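Local structure of AAC3-I (5HMN) at residues R41-Y44 with S45-L49; I134-Y137 with S138-G141. The protein probably transfers an acetyl group from acetyl-coenzyme A to an amino group of aminoglycoside antibiotics, a modification that confers resistance. One frame throughout, in Å; residues are numbered along the deposited sequence.

Contact 1: residues R41-Y44 with S45-L49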
# COMPACT_ATOMS: atom_id res chain seq x y z
N ARG C 41 -4.13 10.73 18.61
CA ARG C 41 -3.94 10.53 20.05
C ARG C 41 -2.85 9.50 20.27
O ARG C 41 -2.56 8.71 19.38
CB ARG C 41 -5.23 10.08 20.71
CG ARG C 41 -6.46 10.82 20.22
CD ARG C 41 -7.69 9.95 20.36
NE ARG C 41 -8.86 10.56 19.74
CZ ARG C 41 -10.08 10.04 19.77
NH1 ARG C 41 -10.30 8.89 20.40
NH2 ARG C 41 -11.09 10.67 19.19
N GLY C 42 -2.25 9.52 21.46
CA GLY C 42 -1.19 8.58 21.79
C GLY C 42 -1.66 7.14 21.69
O GLY C 42 -0.89 6.26 21.31
N ALA C 43 -2.93 6.91 22.01
CA ALA C 43 -3.51 5.58 21.95
C ALA C 43 -3.56 5.06 20.52
O ALA C 43 -3.18 3.92 20.25
CB ALA C 43 -4.91 5.58 22.57
N TYR C 44 -4.04 5.91 19.61
CA TYR C 44 -4.11 5.55 18.19
C TYR C 44 -2.72 5.29 17.62
O TYR C 44 -2.49 4.28 16.95
CB TYR C 44 -4.81 6.66 17.39
CG TYR C 44 -4.82 6.45 15.89
CD1 TYR C 44 -3.78 6.92 15.09
CD2 TYR C 44 -5.88 5.80 15.27
CE1 TYR C 44 -3.79 6.73 13.73
CE2 TYR C 44 -5.90 5.62 13.90
CZ TYR C 44 -4.85 6.08 13.14
OH TYR C 44 -4.84 5.91 11.77
N SER C 45 -1.80 6.20 17.90
CA SER C 45 -0.43 6.07 17.42
C SER C 45 0.23 4.82 17.98
O SER C 45 0.99 4.15 17.31
CB SER C 45 0.39 7.31 17.78
OG SER C 45 -0.17 8.48 17.23
N ARG C 46 -0.09 4.50 19.23
CA ARG C 46 0.52 3.33 19.85
C ARG C 46 0.08 2.01 19.22
O ARG C 46 0.90 1.14 18.92
CB ARG C 46 0.21 3.29 21.33
CG ARG C 46 0.76 2.05 21.96
CD ARG C 46 0.58 2.05 23.45
NE ARG C 46 1.57 1.20 24.10
CZ ARG C 46 1.58 -0.13 24.04
NH1 ARG C 46 0.64 -0.78 23.37
NH2 ARG C 46 2.53 -0.81 24.66
N ARG C 47 -1.23 1.84 19.06
CA ARG C 47 -1.77 0.61 18.48
C ARG C 47 -1.26 0.40 17.06
O ARG C 47 -1.09 -0.73 16.60
CB ARG C 47 -3.29 0.63 18.50
CG ARG C 47 -3.89 0.37 19.87
CD ARG C 47 -5.37 0.10 19.77
NE ARG C 47 -6.08 1.20 19.14
CZ ARG C 47 -6.51 2.28 19.79
NH1 ARG C 47 -6.30 2.38 21.09
NH2 ARG C 47 -7.16 3.24 19.15
N LEU C 48 -1.00 1.50 16.36
CA LEU C 48 -0.43 1.43 15.02
C LEU C 48 1.00 0.89 15.07
O LEU C 48 1.40 0.10 14.22
CB LEU C 48 -0.47 2.80 14.35
CG LEU C 48 0.09 2.89 12.93
CD1 LEU C 48 -0.67 1.96 11.99
CD2 LEU C 48 0.05 4.32 12.42
N LEU C 49 1.75 1.32 16.08
CA LEU C 49 3.14 0.90 16.23
C LEU C 49 3.29 -0.56 16.67
O LEU C 49 4.31 -1.20 16.40
CB LEU C 49 3.85 1.81 17.24
CG LEU C 49 4.21 3.20 16.70
CD1 LEU C 49 4.72 4.10 17.81
CD2 LEU C 49 5.25 3.08 15.59
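Ser45 N meets Arg41 O at 3.0 Å in the first backbone hydrogen bond of helix 42-49, nearly straight at 174°. Three further i to i+4 bonds follow: Arg46 N to Gly42 O at 2.8 Å, Arg47 N to Ala43 O at 3.1 Å and Leu48 N to Tyr44 O at 3.2 Å. Ser45 OG lies on the backbone-N side of its residue, opposite the carbonyl carbon; this rotamer (chi1 -59°) swings it back over the N-terminal end, 3.2 Å from Arg41 O, the same carbonyl that takes Ser45 N.

Among the side chains, Arg47 folds back along the helix through the bend at chi3 (-57°). One face of its guanidinium covers Ala43 O, which stands 3.6 Å from the plane and toward its rim, and NH1 comes 3.8 Å from Ala43 CB. Leu48 CB packs against Tyr44 O, 3.6 Å away.

Three polar ends find partners outside residues 41-49. Arg46 forms a salt bridge with Glu50, whereas Arg41 pairs with Glu80 of the second subunit and Tyr44 OH is hydrogen-bonded to Lys76 O of that subunit. Ser45 and Leu49 face helix 15-28. Taken together, this is a short two-turn alpha-helix with Arg41 as N-cap residue, one side against the GNAT core and another in the dimer interface.

Contact 2: residues I134-Y137 with S138-G141. With COA (coenzyme A), chain J.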
# COMPACT_ATOMS: atom_id res chain seq x y z
N ILE C 134 14.08 10.22 -7.11
CA ILE C 134 14.13 9.35 -8.29
C ILE C 134 15.54 8.84 -8.55
O ILE C 134 15.73 7.68 -8.90
CB ILE C 134 13.60 10.08 -9.54
CG1 ILE C 134 12.18 10.58 -9.30
CG2 ILE C 134 13.64 9.16 -10.75
CD1 ILE C 134 11.57 11.26 -10.50
N ALA C 135 16.54 9.71 -8.36
CA ALA C 135 17.93 9.29 -8.49
C ALA C 135 18.26 8.27 -7.41
O ALA C 135 19.02 7.33 -7.64
CB ALA C 135 18.86 10.49 -8.39
N LEU C 136 17.68 8.46 -6.23
CA LEU C 136 17.84 7.53 -5.12
C LEU C 136 17.20 6.18 -5.42
O LEU C 136 17.78 5.13 -5.17
CB LEU C 136 17.23 8.12 -3.84
CG LEU C 136 17.18 7.21 -2.61
CD1 LEU C 136 18.54 7.12 -1.95
CD2 LEU C 136 16.13 7.69 -1.62
N TYR C 137 15.98 6.21 -5.93
CA TYR C 137 15.25 4.97 -6.17
C TYR C 137 15.78 4.22 -7.40
O TYR C 137 15.71 2.99 -7.45
CB TYR C 137 13.76 5.26 -6.33
CG TYR C 137 13.11 5.75 -5.05
CD1 TYR C 137 13.58 5.33 -3.81
CD2 TYR C 137 12.05 6.63 -5.08
CE1 TYR C 137 12.99 5.77 -2.64
CE2 TYR C 137 11.45 7.08 -3.92
CZ TYR C 137 11.93 6.65 -2.70
OH TYR C 137 11.34 7.10 -1.54
N SER C 138 16.30 4.96 -8.37
CA SER C 138 16.79 4.34 -9.61
C SER C 138 18.05 3.51 -9.37
O SER C 138 18.31 2.53 -10.08
CB SER C 138 17.07 5.41 -10.67
OG SER C 138 15.90 6.12 -10.99
N LYS C 139 18.82 3.90 -8.36
CA LYS C 139 20.05 3.19 -8.01
C LYS C 139 19.75 1.89 -7.25
O LYS C 139 20.53 0.93 -7.32
CB LYS C 139 20.96 4.08 -7.16
CG LYS C 139 20.48 4.26 -5.73
CD LYS C 139 21.21 5.35 -4.96
CE LYS C 139 21.26 5.00 -3.48
NZ LYS C 139 22.59 5.26 -2.87
N LEU C 140 18.63 1.85 -6.53
CA LEU C 140 18.33 0.72 -5.66
C LEU C 140 17.38 -0.29 -6.29
O LEU C 140 17.45 -1.48 -5.98
CB LEU C 140 17.74 1.22 -4.34
CG LEU C 140 18.69 1.93 -3.39
CD1 LEU C 140 17.93 2.44 -2.19
CD2 LEU C 140 19.81 0.99 -2.95
N GLY C 141 16.51 0.18 -7.17
CA GLY C 141 15.51 -0.69 -7.75
C GLY C 141 15.33 -0.54 -9.24
O GLY C 141 16.14 0.09 -9.92
N1A COA J . 20.45 14.83 -6.74
C2A COA J . 21.00 13.79 -7.41
N3A COA J . 21.18 12.58 -6.86
C4A COA J . 20.79 12.40 -5.59
C5A COA J . 20.25 13.42 -4.90
C6A COA J . 20.08 14.64 -5.48
N6A COA J . 19.55 15.87 -5.03
N7A COA J . 19.97 12.97 -3.69
C8A COA J . 20.35 11.69 -3.61
N9A COA J . 20.85 11.35 -4.80
C1B COA J . 21.35 10.13 -5.17
C2B COA J . 22.66 10.10 -5.23
O2B COA J . 23.05 9.05 -6.14
C3B COA J . 23.10 9.65 -3.84
O3B COA J . 24.28 9.09 -3.81
P3B COA J . 25.62 9.92 -3.84
O7A COA J . 26.69 8.97 -3.53
O8A COA J . 25.82 10.44 -5.18
O9A COA J . 25.64 11.07 -2.91
C4B COA J . 21.95 8.62 -3.53
O4B COA J . 20.87 9.03 -4.09
C5B COA J . 21.72 8.53 -2.01
O5B COA J . 21.60 9.78 -1.39
P1A COA J . 21.20 9.86 0.10
O1A COA J . 22.13 10.75 0.74
O2A COA J . 21.27 8.57 0.69
O3A COA J . 19.85 10.56 0.15
P2A COA J . 19.37 11.56 1.21
O4A COA J . 19.74 11.12 2.49
O5A COA J . 19.89 12.84 0.91
O6A COA J . 17.85 11.78 1.04
CBP COA J . 15.75 12.16 0.02
CCP COA J . 17.21 11.69 -0.16
CDP COA J . 15.06 11.32 1.08
CEP COA J . 14.97 11.98 -1.29
CAP COA J . 15.80 13.61 0.42
OAP COA J . 16.19 14.32 -0.68
C9P COA J . 14.46 14.14 0.84
O9P COA J . 14.08 14.01 1.94
N8P COA J . 13.64 14.85 -0.05
C7P COA J . 12.40 15.40 0.31
C6P COA J . 11.21 14.43 0.39
C5P COA J . 11.11 13.33 -0.70
O5P COA J . 11.27 13.57 -1.87
N4P COA J . 10.77 12.02 -0.24
C3P COA J . 10.63 10.87 -1.08
C2P COA J . 9.33 10.09 -0.77
S1P COA J . 9.34 8.54 -1.65
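Ser138 is tied to Ile134 O twice, through its N at 2.8 Å and its OG at 2.6 Å, the two donors reaching the carbonyl from opposite faces of its plane. OG can do so because it lies beside its own backbone N (chi1 -61°). At the end of the helix Tyr137 O likewise takes two bonds, but both from one face: Gly141 N at 2.9 Å, and Leu140 N at 3.3 Å from high above the plane. The weakly bonded last turn thus closes with an i+3 bond beside an i+4 bond.

The close-packed side carries Tyr137 and Leu136. Tyr137 reaches in between Leu89, Val122 and Ala124, and its ring meets Phe149 of the second subunit with the planes at about 50°. Leu136 points its CG away from the backbone N (chi1 174°), which brings CD1 to 3.5 Å from C5B of coenzyme A, while the side chain also rests on Ala101 and Thr102 of helix 100-115.

The outer side is looser. Ala135 CB lies 3.5 Å from N3A of the adenine, while the exposed Lys139 runs along the ribose, its CE near Leu136 CD1 and its NZ bonded to Thr102.

The cofactor sulfur S1P sits at the edge of the Tyr137 ring, in its plane, with CZ 3.4 Å away; the modelled Tyr137 OH to S1P separation of 2.5 Å is too short to rely on. The ring-edge placement is consistent with a tyrosine placed to donate a proton to the departing thiolate, as proposed for similarly placed tyrosines in many GNAT enzymes.

Overall arrangement
Contact 1 comes first along the chain, on helix 42-49, and contact 2 follows on helix 131-140; strands 54-61, 64-75, 82-91 and 119-124 and helix 100-115 lie between them in sequence. Their centres are 32 Å apart, on opposite sides of the chain's centre, and their nearest atoms about 18 Å, so they do not touch. Both belong to the one GNAT domain built round the mixed sheet: residues 41-49 pack on helix 15-28 and strand 54-61, residues 134-141 on helix 100-115 and strands 82-91 and 119-124. Both also meet the second subunit, so dimer contacts are made at the helix of contact 1 and beside the coenzyme A site of contact 2.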